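2-phospho-L-lactate guanylyltransferase (PDB 2I5E) probably catalyses the condensation of (2S)-2-phospholactate with GTP to give (2S)-lactyl-2-diphospho-5'-guanosine, a step in coenzyme F420 biosynthesis. Local coordinates at residues V7-K12 with V91-A96; V51-P56 with T65-L70. All blocks are in the same frame, centred on the assembly; numbering follows the deposited sequence.

Interaction 1: V7-K12 with V91-A96; sequences VIPYKK and VLIVMA. With PEG (di(hydroxyethyl)ether), chain F.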
# COMPACT_ATOMS: atom_id res chain seq x y z
N VAL A 7 -9.58 17.44 11.05
CA VAL A 7 -10.32 16.65 12.05
C VAL A 7 -9.85 15.17 12.03
O VAL A 7 -9.52 14.59 10.95
CB VAL A 7 -11.86 16.81 11.82
CG1 VAL A 7 -12.39 16.12 10.57
CG2 VAL A 7 -12.69 16.43 13.00
N ILE A 8 -9.74 14.61 13.23
CA ILE A 8 -9.33 13.24 13.47
C ILE A 8 -10.43 12.61 14.30
O ILE A 8 -10.62 12.98 15.40
CB ILE A 8 -7.98 13.10 14.32
CG1 ILE A 8 -6.76 13.80 13.67
CG2 ILE A 8 -7.63 11.66 14.62
CD1 ILE A 8 -5.73 14.17 14.70
N PRO A 9 -11.23 11.73 13.71
CA PRO A 9 -12.18 10.84 14.42
C PRO A 9 -11.42 9.89 15.34
O PRO A 9 -10.47 9.20 14.92
CB PRO A 9 -12.87 10.08 13.25
CG PRO A 9 -11.96 10.27 12.03
CD PRO A 9 -11.20 11.55 12.24
N TYR A 10 -11.74 9.87 16.62
CA TYR A 10 -10.95 9.08 17.58
C TYR A 10 -11.82 8.61 18.76
O TYR A 10 -12.59 9.38 19.33
CB TYR A 10 -9.80 9.93 18.13
CG TYR A 10 -8.92 9.25 19.13
CD1 TYR A 10 -8.11 8.15 18.74
CD2 TYR A 10 -8.88 9.68 20.48
CE1 TYR A 10 -7.30 7.50 19.62
CE2 TYR A 10 -8.04 9.02 21.39
CZ TYR A 10 -7.25 7.95 20.93
OH TYR A 10 -6.44 7.29 21.77
N LYS A 11 -11.68 7.35 19.16
CA LYS A 11 -12.28 6.85 20.41
C LYS A 11 -11.28 5.89 21.01
O LYS A 11 -11.03 4.82 20.42
CB LYS A 11 -13.67 6.20 20.12
CG LYS A 11 -14.32 5.26 21.21
CD LYS A 11 -15.85 5.00 20.84
CE LYS A 11 -16.69 3.93 21.60
NZ LYS A 11 -16.42 3.95 23.02
N LYS A 12 -10.69 6.26 22.14
CA LYS A 12 -9.76 5.38 22.78
C LYS A 12 -10.39 4.05 23.27
O LYS A 12 -9.76 3.00 23.16
CB LYS A 12 -9.00 6.12 23.92
CG LYS A 12 -8.09 5.25 24.74
CD LYS A 12 -7.17 6.10 25.53
CE LYS A 12 -6.56 5.30 26.68
NZ LYS A 12 -5.30 6.00 26.96
N VAL A 91 -11.53 21.06 4.44
CA VAL A 91 -11.43 20.09 5.59
C VAL A 91 -10.58 18.88 5.16
O VAL A 91 -10.90 18.23 4.18
CB VAL A 91 -12.88 19.62 6.08
CG1 VAL A 91 -12.85 18.46 7.20
CG2 VAL A 91 -13.71 20.81 6.60
N LEU A 92 -9.50 18.59 5.89
CA LEU A 92 -8.78 17.31 5.83
C LEU A 92 -9.30 16.50 7.00
O LEU A 92 -9.23 16.93 8.16
CB LEU A 92 -7.29 17.57 6.03
CG LEU A 92 -6.31 16.41 6.02
CD1 LEU A 92 -6.38 15.71 4.62
CD2 LEU A 92 -4.88 16.96 6.34
N ILE A 93 -9.94 15.38 6.69
CA ILE A 93 -10.31 14.33 7.61
C ILE A 93 -9.25 13.24 7.60
O ILE A 93 -8.97 12.68 6.56
CB ILE A 93 -11.67 13.70 7.22
CG1 ILE A 93 -12.74 14.82 7.05
CG2 ILE A 93 -12.03 12.55 8.18
CD1 ILE A 93 -14.13 14.24 6.45
N VAL A 94 -8.55 13.05 8.73
CA VAL A 94 -7.50 12.05 8.73
C VAL A 94 -7.74 11.02 9.84
O VAL A 94 -7.92 11.38 10.96
CB VAL A 94 -6.09 12.69 9.01
CG1 VAL A 94 -4.97 11.79 8.58
CG2 VAL A 94 -5.90 14.01 8.44
N MSE A 95 -7.65 9.73 9.55
CA MSE A 95 -7.76 8.71 10.57
C MSE A 95 -6.63 8.75 11.56
O MSE A 95 -5.55 9.10 11.21
CB MSE A 95 -7.83 7.38 9.89
CG MSE A 95 -9.08 7.38 8.86
SE MSE A 95 -10.57 8.72 9.24
CE MSE A 95 -11.02 7.29 10.02
N ALA A 96 -6.86 8.23 12.78
CA ALA A 96 -5.86 8.31 13.88
C ALA A 96 -4.87 7.11 13.85
O ALA A 96 -4.11 6.97 14.77
CB ALA A 96 -6.61 8.31 15.17
C1 PEG F . -9.78 5.14 17.52
O1 PEG F . -10.90 5.66 16.78
C2 PEG F . -9.17 4.09 16.61
O2 PEG F . -8.08 4.66 15.88
C3 PEG F . -6.95 4.53 16.74
C4 PEG F . -5.70 5.13 16.10
O4 PEG F . -4.85 5.91 16.94
O HOH W 1 -9.74 7.26 13.10

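Interaction 2: V51-P56 with T65-L70; sequences VDILSP and TEARVL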
# COMPACT_ATOMS: atom_id res chain seq x y z
N VAL A 51 -6.14 21.62 14.70
CA VAL A 51 -6.49 20.25 14.53
C VAL A 51 -7.57 20.04 15.53
O VAL A 51 -7.41 20.38 16.69
CB VAL A 51 -5.27 19.39 14.86
CG1 VAL A 51 -5.59 17.91 14.84
CG2 VAL A 51 -4.13 19.74 13.92
N ASP A 52 -8.69 19.49 15.09
CA ASP A 52 -9.74 19.03 15.99
C ASP A 52 -9.70 17.50 16.16
O ASP A 52 -9.35 16.73 15.22
CB ASP A 52 -11.08 19.47 15.39
CG ASP A 52 -11.10 20.97 15.06
OD1 ASP A 52 -10.67 21.75 15.92
OD2 ASP A 52 -11.55 21.36 13.97
N ILE A 53 -10.11 17.00 17.31
CA ILE A 53 -10.17 15.56 17.47
C ILE A 53 -11.61 15.37 17.70
O ILE A 53 -12.12 16.03 18.53
CB ILE A 53 -9.38 15.15 18.68
CG1 ILE A 53 -7.91 15.43 18.45
CG2 ILE A 53 -9.61 13.72 18.98
CD1 ILE A 53 -7.11 15.23 19.66
N LEU A 54 -12.31 14.51 16.97
CA LEU A 54 -13.74 14.38 17.19
C LEU A 54 -14.00 13.00 17.81
O LEU A 54 -13.79 11.94 17.18
CB LEU A 54 -14.42 14.57 15.83
CG LEU A 54 -15.94 14.55 15.70
CD1 LEU A 54 -16.47 15.90 16.23
CD2 LEU A 54 -16.21 14.39 14.25
N SER A 55 -14.41 13.03 19.07
CA SER A 55 -14.43 11.89 19.97
C SER A 55 -15.77 11.90 20.74
O SER A 55 -16.31 13.01 21.04
CB SER A 55 -13.29 12.09 20.94
OG SER A 55 -13.36 11.21 22.01
N PRO A 56 -16.34 10.72 21.03
CA PRO A 56 -17.66 10.65 21.71
C PRO A 56 -17.60 10.86 23.22
O PRO A 56 -18.64 11.04 23.89
CB PRO A 56 -18.18 9.26 21.35
CG PRO A 56 -16.92 8.38 21.23
CD PRO A 56 -15.80 9.37 20.72
N THR A 65 -3.57 19.27 24.58
CA THR A 65 -3.40 20.68 24.33
C THR A 65 -2.92 20.87 22.92
O THR A 65 -2.97 21.99 22.40
CB THR A 65 -2.38 21.31 25.35
OG1 THR A 65 -1.27 20.40 25.57
CG2 THR A 65 -3.11 21.65 26.66
N GLU A 66 -2.46 19.77 22.32
CA GLU A 66 -1.99 19.78 20.92
C GLU A 66 -3.12 20.04 19.88
O GLU A 66 -2.87 20.54 18.75
CB GLU A 66 -1.22 18.48 20.59
CG GLU A 66 0.16 18.45 21.16
CD GLU A 66 1.03 19.63 20.66
OE1 GLU A 66 0.98 19.97 19.44
OE2 GLU A 66 1.73 20.22 21.51
N ALA A 67 -4.33 19.73 20.29
CA ALA A 67 -5.46 19.76 19.38
C ALA A 67 -6.71 20.08 20.20
O ALA A 67 -6.80 19.75 21.38
CB ALA A 67 -5.56 18.38 18.60
N ARG A 68 -7.65 20.77 19.59
CA ARG A 68 -8.92 21.03 20.23
C ARG A 68 -9.84 19.76 20.31
O ARG A 68 -10.06 19.10 19.33
CB ARG A 68 -9.61 22.20 19.52
CG ARG A 68 -10.90 22.60 20.17
CD ARG A 68 -11.44 23.86 19.61
NE ARG A 68 -12.35 23.69 18.48
CZ ARG A 68 -12.03 23.90 17.20
NH1 ARG A 68 -10.80 24.26 16.86
NH2 ARG A 68 -12.96 23.76 16.25
N VAL A 69 -10.41 19.45 21.45
CA VAL A 69 -11.12 18.24 21.59
C VAL A 69 -12.54 18.64 21.36
O VAL A 69 -13.02 19.58 21.97
CB VAL A 69 -10.94 17.56 22.98
CG1 VAL A 69 -11.94 16.47 23.18
CG2 VAL A 69 -9.50 16.96 23.17
N LEU A 70 -13.22 17.95 20.46
CA LEU A 70 -14.59 18.27 20.10
C LEU A 70 -15.37 17.00 20.36
O LEU A 70 -15.01 15.94 19.87
CB LEU A 70 -14.66 18.59 18.61
CG LEU A 70 -14.53 19.99 18.03
CD1 LEU A 70 -13.15 20.38 18.13
CD2 LEU A 70 -14.90 19.83 16.62

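Interaction 1: V7-K12 with V91-A96
The carbonyl oxygen of Val7 is met twice by strand 91-94: it accepts the N-H of Val94 at 2.9 Å from Val94 N, nearly straight at 167°, and has a CA-H...O contact with Ile93, CA 3.4 Å from the oxygen. One residue earlier along 91-94, Leu92 O takes the proton of Val7 N, so Val7 bridges Ile93 in the parallel pattern. These two strands form the middle of the mixed sheet of a GT-A-like nucleotidyltransferase fold, dressed with side chains on both faces. On the face of Val7 and Ile93, the two residues lie alongside each other, pointing the same way. Val7 sets CG1 between its backbone N and carbonyl carbon (chi1 71°), and this methyl meets Ile93 CG1 at 3.8 Å and Val91 CG1 a little farther off; Leu80 and Tyr83 of helix 76-86 also pack on Val7. Ile8 turns to helix 25-45, against Leu36 and Ile40, while its CG2 touches Ala96 CB at 3.5 Å.

Toward the C-terminal ends of the strands the contact changes character. The side chain of selenomethionine Met95, bent at chi2 and chi3, crosses the Pro9 ring at about a right angle and brings SE to 3.5 Å from Pro9 CG. Ala96 CB also meets Tyr10 CD1, approaching the ring obliquely. Nearby, Lys11 N makes a weak hydrogen bond to O1 of a di(hydroxyethyl)ether, probably from the crystallisation liquor. Where the direct bonds stop, a water spans the diverging backbones, donating to Pro9 O at 2.8 Å and accepting from Ala96 N at 3.1 Å.

Interaction 2: V51-P56 with T65-L70
Ala67 CB presses against the flank of strand 51-55, 3.3 Å from Val51 O and 3.7 Å from Ile53 CD1, with Val51 CG1 completing the small apolar cluster. On the face carrying Asp52, Arg68 and Leu70 the chemistry is mixed. Asp52 and Arg68 run side by side in the same direction, and Arg68 reaches this position by leaving its backbone with CG opposite N (chi1 -176°) and then bending at chi3. As modelled, Asp52 OD1 lies over one face of the guanidinium, the two planes 70° apart, and forms a salt bridge with Arg68 NH1; both atoms are crowded, so all of this is doubtful in detail. A leucine in place of Arg68 would probably leave Asp52 OD1 without its positive mate on this strand. Leu70 crosses Asp52 obliquely, CD1 lying 3.6 Å from Asp52 CB, while Leu70 CB touches Leu54 CD1 at 4.0 Å.

Four backbone bonds fix the pairing of the strands. Val51 O receives Arg68 N in the most bent of them, at 137°; Ile53 answers Arg68 O with its N-H and Leu70 N with its carbonyl, and Ser55 N closes the series on Leu70 O at 3.1 Å.

Farther out, Tyr83 of helix 76-86 is likely to steady the carboxylate: its OH is hydrogen-bonded to Asp52 OD2, and its side chain touches Leu70 as well. On the face carrying Ile53, that side chain packs on Ile40 of helix 25-45. The whole is a parallel pair of neighbouring strands, Asp52 bridging Arg68, Ile53 Val69 and Leu54 Leu70, in which 68-71 is the outermost strand within this chain, the edge of an alpha/beta sheet built on the GT-A plan.

How the interactions relate
Both interactions are parallel strand pairings in one sheet, and strands 5-9 and 50-55 are neighbours in it: Ile8 probably bonds through N to Asp52 O and through O to Leu54 N, making the four strands continuous. Interaction 1 lies near the centre of the chain and is joined by backbone bonds and mainly apolar side chains, a water and bound small molecules gathering toward its C-terminal end. Interaction 2 sits at the sheet margin, less buried, and adds a charged pair, Asp52 with Arg68, whose modelled geometry is doubtful. Helices 25-45 and 76-86 serve both, one on each face, and Tyr83 touches Val7, Asp52 and Leu70. Along the chain, interaction 2 is nested inside interaction 1.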